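Long-range contact in fatty Acid Kinase (Fak) B3 protein (Streptococcus pneumoniae, PDB 6CNG), which binds linoleic acid and probably other long-chain fatty acids, and may act in lipid transport or fatty acid metabolism: residues Ala242-Asn256 / Ser286-Ile300. Numbering follows the deposited sequence.
Sequences AGYAGGRIVMAQRNN and SFYAEEGGLLMGYEI. With EIC (linoleic acid), chain C.
Arg254 lies along the type II turn Glu290-Gly293, its CB, CG and NE touching the turn. Its CB lies 3.4 Å from Glu290 O. CG packs against the same carbonyl and against Glu291 OE2. The chain bends at chi2 (58°), which carries CD past CB and OG of Ser286, a residue of helix 283-289. NE then gives a hydrogen bond to Glu291 OE1 at 3.0 Å, part of a salt bridge. OE1 lies in the guanidinium plane, but the N-H meets it from above the carboxylate plane. NH2 adds a weak bond to OE1 and a salt bridge to Asp68; NH1 holds a water. The other carboxylate oxygen, Glu291 OE2, takes a nearly straight bond from Asn255 ND2 at 2.9 Å, on its syn side, so both oxygens are engaged. Two glycines, Gly292 and Gly293, sit opposite the one residue Arg254, a G1 beta bulge, with Arg254 N bonded to Gly293 O and Gly292 N to Arg254 O.

Beyond the bulge, strands 247-253 and 294-300 run antiparallel, as neighbours in a six-stranded mixed sheet of this DegV-family protein. Strand 294-300 is flanked on its other side by 176-182, and 247-253 by the edge strand 275-280. Val250 pairs with Gly297 and Ala252 with Leu295 through two backbone bonds each. On the face bearing Ile249, Met251 and Tyr298, Met251 and Met296 lie side by side, with Met251 CE 4.1 Å from Met296 SD. Ile249 CG2 touches Met296 CG at 3.7 Å. Leu295 points to the other face, where its CD2 comes within 3.5 Å of linoleic acid C13. Tyr288, on helix 283-289, places its CB 3.3 Å from linoleic acid C10.

At the far end Glu299 OE1 accepts a 2.8 Å bond from Arg248 N, from above the carboxylate plane. Glu299 OE2 bonds Tyr172, while the Arg248 guanidinium leads away to Asp154.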
loop_
_atom_site.group_PDB
_atom_site.type_symbol
_atom_site.label_atom_id
_atom_site.label_comp_id
_atom_site.label_asym_id
_atom_site.label_seq_id
_atom_site.Cartn_x
_atom_site.Cartn_y
_atom_site.Cartn_z
ATOM N N ALA A 242 6.887 -17.034 -6.902
ATOM C CA ALA A 242 7.627 -15.793 -6.807
ATOM C C ALA A 242 8.837 -15.895 -5.904
ATOM O O ALA A 242 9.710 -15.028 -5.966
ATOM C CB ALA A 242 6.725 -14.705 -6.263
ATOM N N GLY A 243 8.924 -16.923 -5.091
ATOM C CA GLY A 243 10.073 -17.136 -4.266
ATOM C C GLY A 243 9.909 -16.827 -2.806
ATOM O O GLY A 243 10.917 -16.563 -2.142
ATOM N N TYR A 244 8.678 -16.829 -2.285
ATOM C CA TYR A 244 8.466 -16.726 -0.844
ATOM C C TYR A 244 9.171 -17.889 -0.152
ATOM O O TYR A 244 9.228 -19.005 -0.680
ATOM C CB TYR A 244 6.962 -16.701 -0.533
ATOM C CG TYR A 244 6.627 -16.568 0.947
ATOM C CD1 TYR A 244 6.753 -15.360 1.611
ATOM C CD2 TYR A 244 6.191 -17.655 1.673
ATOM C CE1 TYR A 244 6.484 -15.259 2.937
ATOM C CE2 TYR A 244 5.920 -17.555 3.001
ATOM C CZ TYR A 244 6.067 -16.370 3.624
ATOM O OH TYR A 244 5.793 -16.299 4.943
ATOM N N ALA A 245 9.735 -17.619 1.027
ATOM C CA ALA A 245 10.515 -18.620 1.746
ATOM C C ALA A 245 10.333 -18.511 3.257
ATOM O O ALA A 245 11.258 -18.774 4.030
ATOM C CB ALA A 245 11.986 -18.535 1.366
ATOM N N GLY A 246 9.118 -18.169 3.707
ATOM C CA GLY A 246 8.795 -18.118 5.118
ATOM C C GLY A 246 8.967 -16.777 5.806
ATOM O O GLY A 246 8.829 -16.726 7.023
ATOM N N GLY A 247 9.258 -15.693 5.065
ATOM C CA GLY A 247 9.409 -14.364 5.625
ATOM C C GLY A 247 8.112 -13.659 5.998
ATOM O O GLY A 247 7.071 -14.270 6.238
ATOM N N ARG A 248 8.184 -12.345 6.043
ATOM C CA ARG A 248 7.038 -11.567 6.476
ATOM C C ARG A 248 6.018 -11.430 5.357
ATOM O O ARG A 248 6.367 -11.310 4.183
ATOM C CB ARG A 248 7.461 -10.170 6.902
ATOM C CG ARG A 248 8.284 -10.108 8.158
ATOM C CD ARG A 248 8.678 -8.674 8.456
ATOM N NE ARG A 248 9.546 -8.624 9.611
ATOM C CZ ARG A 248 10.204 -7.554 10.001
ATOM N NH1 ARG A 248 10.096 -6.427 9.328
ATOM N NH2 ARG A 248 10.981 -7.628 11.070
ATOM N N ILE A 249 4.750 -11.467 5.742
ATOM C CA ILE A 249 3.634 -11.126 4.878
ATOM C C ILE A 249 2.744 -10.136 5.601
ATOM O O ILE A 249 2.527 -10.252 6.808
ATOM C CB ILE A 249 2.814 -12.369 4.533
ATOM C CG1 ILE A 249 3.658 -13.391 3.789
ATOM C CG2 ILE A 249 1.634 -11.985 3.712
ATOM C CD1 ILE A 249 2.918 -14.656 3.519
ATOM N N VAL A 250 2.223 -9.171 4.848
ATOM C CA VAL A 250 1.179 -8.239 5.290
ATOM C C VAL A 250 0.032 -8.333 4.291
ATOM O O VAL A 250 0.189 -7.980 3.121
ATOM C CB VAL A 250 1.691 -6.804 5.384
ATOM C CG1 VAL A 250 0.584 -5.909 5.760
ATOM C CG2 VAL A 250 2.786 -6.725 6.396
ATOM N N MET A 251 -1.111 -8.818 4.743
ATOM C CA MET A 251 -2.316 -8.912 3.926
ATOM C C MET A 251 -3.246 -7.755 4.294
ATOM O O MET A 251 -3.920 -7.794 5.323
ATOM C CB MET A 251 -3.041 -10.230 4.190
ATOM C CG MET A 251 -2.296 -11.490 3.864
ATOM S SD MET A 251 -3.244 -12.965 4.255
ATOM C CE MET A 251 -2.068 -14.251 3.956
ATOM N N ALA A 252 -3.299 -6.741 3.444
ATOM C CA ALA A 252 -4.309 -5.690 3.543
ATOM C C ALA A 252 -5.564 -6.123 2.795
ATOM O O ALA A 252 -5.508 -6.412 1.604
ATOM C CB ALA A 252 -3.756 -4.404 2.946
ATOM N N GLN A 253 -6.700 -6.142 3.479
ATOM C CA GLN A 253 -7.912 -6.691 2.905
ATOM C C GLN A 253 -9.121 -5.804 3.197
ATOM O O GLN A 253 -9.156 -5.075 4.190
ATOM C CB GLN A 253 -8.180 -8.103 3.423
ATOM C CG GLN A 253 -8.168 -8.240 4.912
ATOM C CD GLN A 253 -9.482 -7.868 5.543
ATOM O OE1 GLN A 253 -10.522 -8.068 4.963
ATOM N NE2 GLN A 253 -9.435 -7.326 6.751
ATOM N N ARG A 254 -10.109 -5.883 2.296
ATOM C CA ARG A 254 -11.397 -5.209 2.429
ATOM C C ARG A 254 -12.470 -6.279 2.515
ATOM O O ARG A 254 -12.868 -6.848 1.502
ATOM C CB ARG A 254 -11.664 -4.295 1.251
ATOM C CG ARG A 254 -12.991 -3.593 1.314
ATOM C CD ARG A 254 -13.138 -2.773 2.566
ATOM N NE ARG A 254 -14.483 -2.243 2.713
ATOM C CZ ARG A 254 -14.924 -1.648 3.807
ATOM N NH1 ARG A 254 -14.132 -1.481 4.856
ATOM N NH2 ARG A 254 -16.168 -1.235 3.845
ATOM N N ASN A 255 -12.954 -6.524 3.713
ATOM C CA ASN A 255 -14.014 -7.504 3.921
ATOM C C ASN A 255 -13.639 -8.840 3.291
ATOM O O ASN A 255 -14.416 -9.474 2.591
ATOM C CB ASN A 255 -15.361 -7.000 3.396
ATOM C CG ASN A 255 -16.113 -6.147 4.412
ATOM O OD1 ASN A 255 -16.111 -6.434 5.601
ATOM N ND2 ASN A 255 -16.749 -5.097 3.938
ATOM N N ASN A 256 -12.427 -9.261 3.562
ATOM C CA ASN A 256 -11.902 -10.508 3.046
ATOM C C ASN A 256 -11.156 -11.260 4.143
ATOM O O ASN A 256 -10.181 -11.961 3.869
ATOM C CB ASN A 256 -10.981 -10.238 1.852
ATOM C CG ASN A 256 -10.844 -11.427 0.966
ATOM O OD1 ASN A 256 -11.744 -12.250 0.873
ATOM N ND2 ASN A 256 -9.719 -11.526 0.296
ATOM N N SER A 286 -9.232 0.623 0.060
ATOM C CA SER A 286 -10.573 0.042 -0.016
ATOM C C SER A 286 -11.272 0.483 -1.287
ATOM O O SER A 286 -11.946 -0.304 -1.941
ATOM C CB SER A 286 -11.410 0.442 1.201
ATOM O OG SER A 286 -10.733 0.131 2.398
ATOM N N PHE A 287 -11.099 1.741 -1.654
ATOM C CA PHE A 287 -11.785 2.277 -2.804
ATOM C C PHE A 287 -11.363 1.572 -4.065
ATOM O O PHE A 287 -12.192 1.290 -4.933
ATOM C CB PHE A 287 -11.428 3.753 -2.894
ATOM C CG PHE A 287 -11.942 4.422 -4.105
ATOM C CD1 PHE A 287 -13.283 4.541 -4.327
ATOM C CD2 PHE A 287 -11.079 4.963 -5.008
ATOM C CE1 PHE A 287 -13.742 5.173 -5.445
ATOM C CE2 PHE A 287 -11.546 5.586 -6.124
ATOM C CZ PHE A 287 -12.862 5.702 -6.336
ATOM N N TYR A 288 -10.087 1.290 -4.191
ATOM C CA TYR A 288 -9.593 0.718 -5.428
ATOM C C TYR A 288 -9.560 -0.788 -5.427
ATOM O O TYR A 288 -9.770 -1.403 -6.473
ATOM C CB TYR A 288 -8.212 1.256 -5.694
ATOM C CG TYR A 288 -8.292 2.558 -6.340
ATOM C CD1 TYR A 288 -8.903 2.685 -7.572
ATOM C CD2 TYR A 288 -7.778 3.660 -5.743
ATOM C CE1 TYR A 288 -8.975 3.869 -8.191
ATOM C CE2 TYR A 288 -7.839 4.872 -6.364
ATOM C CZ TYR A 288 -8.446 4.977 -7.595
ATOM O OH TYR A 288 -8.527 6.193 -8.244
ATOM N N ALA A 289 -9.286 -1.401 -4.300
ATOM C CA ALA A 289 -9.329 -2.857 -4.266
ATOM C C ALA A 289 -10.752 -3.376 -4.195
ATOM O O ALA A 289 -11.024 -4.493 -4.649
ATOM C CB ALA A 289 -8.529 -3.377 -3.076
ATOM N N GLU A 290 -11.647 -2.577 -3.608
ATOM C CA GLU A 290 -13.075 -2.838 -3.540
ATOM C C GLU A 290 -13.411 -4.036 -2.674
ATOM O O GLU A 290 -12.535 -4.655 -2.067
ATOM C CB GLU A 290 -13.656 -2.990 -4.946
ATOM C CG GLU A 290 -13.474 -1.730 -5.805
ATOM C CD GLU A 290 -14.518 -1.596 -6.904
ATOM O OE1 GLU A 290 -15.730 -1.668 -6.613
ATOM O OE2 GLU A 290 -14.126 -1.422 -8.065
ATOM N N GLU A 291 -14.687 -4.347 -2.594
ATOM C CA GLU A 291 -15.134 -5.333 -1.631
ATOM C C GLU A 291 -14.627 -6.708 -2.007
ATOM O O GLU A 291 -14.689 -7.117 -3.167
ATOM C CB GLU A 291 -16.646 -5.300 -1.545
ATOM C CG GLU A 291 -17.173 -3.970 -1.036
ATOM C CD GLU A 291 -16.817 -3.724 0.394
ATOM O OE1 GLU A 291 -16.817 -2.549 0.799
ATOM O OE2 GLU A 291 -16.531 -4.695 1.117
ATOM N N GLY A 292 -14.128 -7.411 -1.007
ATOM C CA GLY A 292 -13.494 -8.690 -1.193
ATOM C C GLY A 292 -12.048 -8.614 -1.619
ATOM O O GLY A 292 -11.444 -9.655 -1.876
ATOM N N GLY A 293 -11.482 -7.421 -1.711
ATOM C CA GLY A 293 -10.157 -7.270 -2.256
ATOM C C GLY A 293 -9.068 -7.594 -1.257
ATOM O O GLY A 293 -9.242 -7.538 -0.041
ATOM N N LEU A 294 -7.903 -7.928 -1.806
ATOM C CA LEU A 294 -6.730 -8.256 -1.017
ATOM C C LEU A 294 -5.494 -7.695 -1.686
ATOM O O LEU A 294 -5.316 -7.867 -2.889
ATOM C CB LEU A 294 -6.579 -9.767 -0.939
ATOM C CG LEU A 294 -5.221 -10.253 -0.426
ATOM C CD1 LEU A 294 -5.027 -9.928 1.034
ATOM C CD2 LEU A 294 -5.097 -11.728 -0.655
ATOM N N LEU A 295 -4.648 -7.040 -0.895
ATOM C CA LEU A 295 -3.349 -6.550 -1.338
ATOM C C LEU A 295 -2.317 -7.101 -0.368
ATOM O O LEU A 295 -2.129 -6.558 0.722
ATOM C CB LEU A 295 -3.261 -5.037 -1.318
ATOM C CG LEU A 295 -4.182 -4.172 -2.147
ATOM C CD1 LEU A 295 -3.340 -3.043 -2.756
ATOM C CD2 LEU A 295 -4.923 -4.991 -3.203
ATOM N N MET A 296 -1.612 -8.130 -0.788
ATOM C CA MET A 296 -0.701 -8.843 0.077
ATOM C C MET A 296 0.739 -8.468 -0.260
ATOM O O MET A 296 1.206 -8.732 -1.362
ATOM C CB MET A 296 -0.942 -10.324 -0.159
ATOM C CG MET A 296 0.062 -11.195 0.413
ATOM S SD MET A 296 -0.498 -12.900 0.461
ATOM C CE MET A 296 -0.509 -13.320 -1.297
ATOM N N GLY A 297 1.426 -7.855 0.692
ATOM C CA GLY A 297 2.851 -7.648 0.579
ATOM C C GLY A 297 3.616 -8.786 1.231
ATOM O O GLY A 297 3.162 -9.381 2.204
ATOM N N TYR A 298 4.782 -9.100 0.670
ATOM C CA TYR A 298 5.549 -10.236 1.173
ATOM C C TYR A 298 7.024 -10.120 0.828
ATOM O O TYR A 298 7.427 -9.390 -0.083
ATOM C CB TYR A 298 4.987 -11.594 0.703
ATOM C CG TYR A 298 5.002 -11.809 -0.791
ATOM C CD1 TYR A 298 3.977 -11.329 -1.609
ATOM C CD2 TYR A 298 6.054 -12.505 -1.408
ATOM C CE1 TYR A 298 3.989 -11.523 -2.969
ATOM C CE2 TYR A 298 6.074 -12.700 -2.795
ATOM C CZ TYR A 298 5.040 -12.220 -3.566
ATOM O OH TYR A 298 5.061 -12.414 -4.908
ATOM N N GLU A 299 7.820 -10.864 1.580
ATOM C CA GLU A 299 9.261 -10.933 1.393
ATOM C C GLU A 299 9.651 -12.157 0.575
ATOM O O GLU A 299 9.083 -13.236 0.746
ATOM C CB GLU A 299 9.939 -11.019 2.757
ATOM C CG GLU A 299 9.820 -9.765 3.600
ATOM C CD GLU A 299 10.451 -9.912 4.946
ATOM O OE1 GLU A 299 10.597 -11.074 5.393
ATOM O OE2 GLU A 299 10.774 -8.866 5.533
ATOM N N ILE A 300 10.649 -11.988 -0.294
ATOM C CA ILE A 300 11.292 -13.085 -1.014
ATOM C C ILE A 300 12.788 -13.127 -0.709
ATOM O O ILE A 300 13.366 -12.170 -0.199
ATOM C CB ILE A 300 11.059 -13.010 -2.542
ATOM C CG1 ILE A 300 11.810 -11.835 -3.152
ATOM C CG2 ILE A 300 9.617 -12.863 -2.824
ATOM C CD1 ILE A 300 11.900 -11.907 -4.626
HETATM C C1 EIC C . -4.716 9.233 -6.813
HETATM C C2 EIC C . -4.561 7.854 -6.181
HETATM C C3 EIC C . -4.638 6.714 -7.172
HETATM C C4 EIC C . -4.180 5.412 -6.556
HETATM C C5 EIC C . -4.154 4.286 -7.567
HETATM C C6 EIC C . -3.585 2.999 -6.979
HETATM C C7 EIC C . -4.557 2.265 -6.045
HETATM C C8 EIC C . -3.880 1.089 -5.366
HETATM C C9 EIC C . -4.855 0.499 -4.375
HETATM C C10 EIC C . -5.607 -0.535 -4.686
HETATM C C11 EIC C . -5.571 -1.199 -6.055
HETATM C C12 EIC C . -5.491 -2.694 -5.775
HETATM C C13 EIC C . -4.616 -3.512 -6.320
HETATM C C14 EIC C . -3.593 -3.049 -7.336
HETATM C C15 EIC C . -2.324 -2.530 -6.664
HETATM C C16 EIC C . -1.324 -2.107 -7.729
HETATM C C17 EIC C . -0.122 -1.440 -7.126
HETATM C C18 EIC C . 0.816 -1.002 -8.228
HETATM O O1 EIC C . -3.713 9.960 -7.046
HETATM O O2 EIC C . -5.868 9.641 -7.103
HETATM O O HOH W 1 10.250 -15.080 2.265
HETATM O O HOH W 2 -11.396 -1.362 5.445
#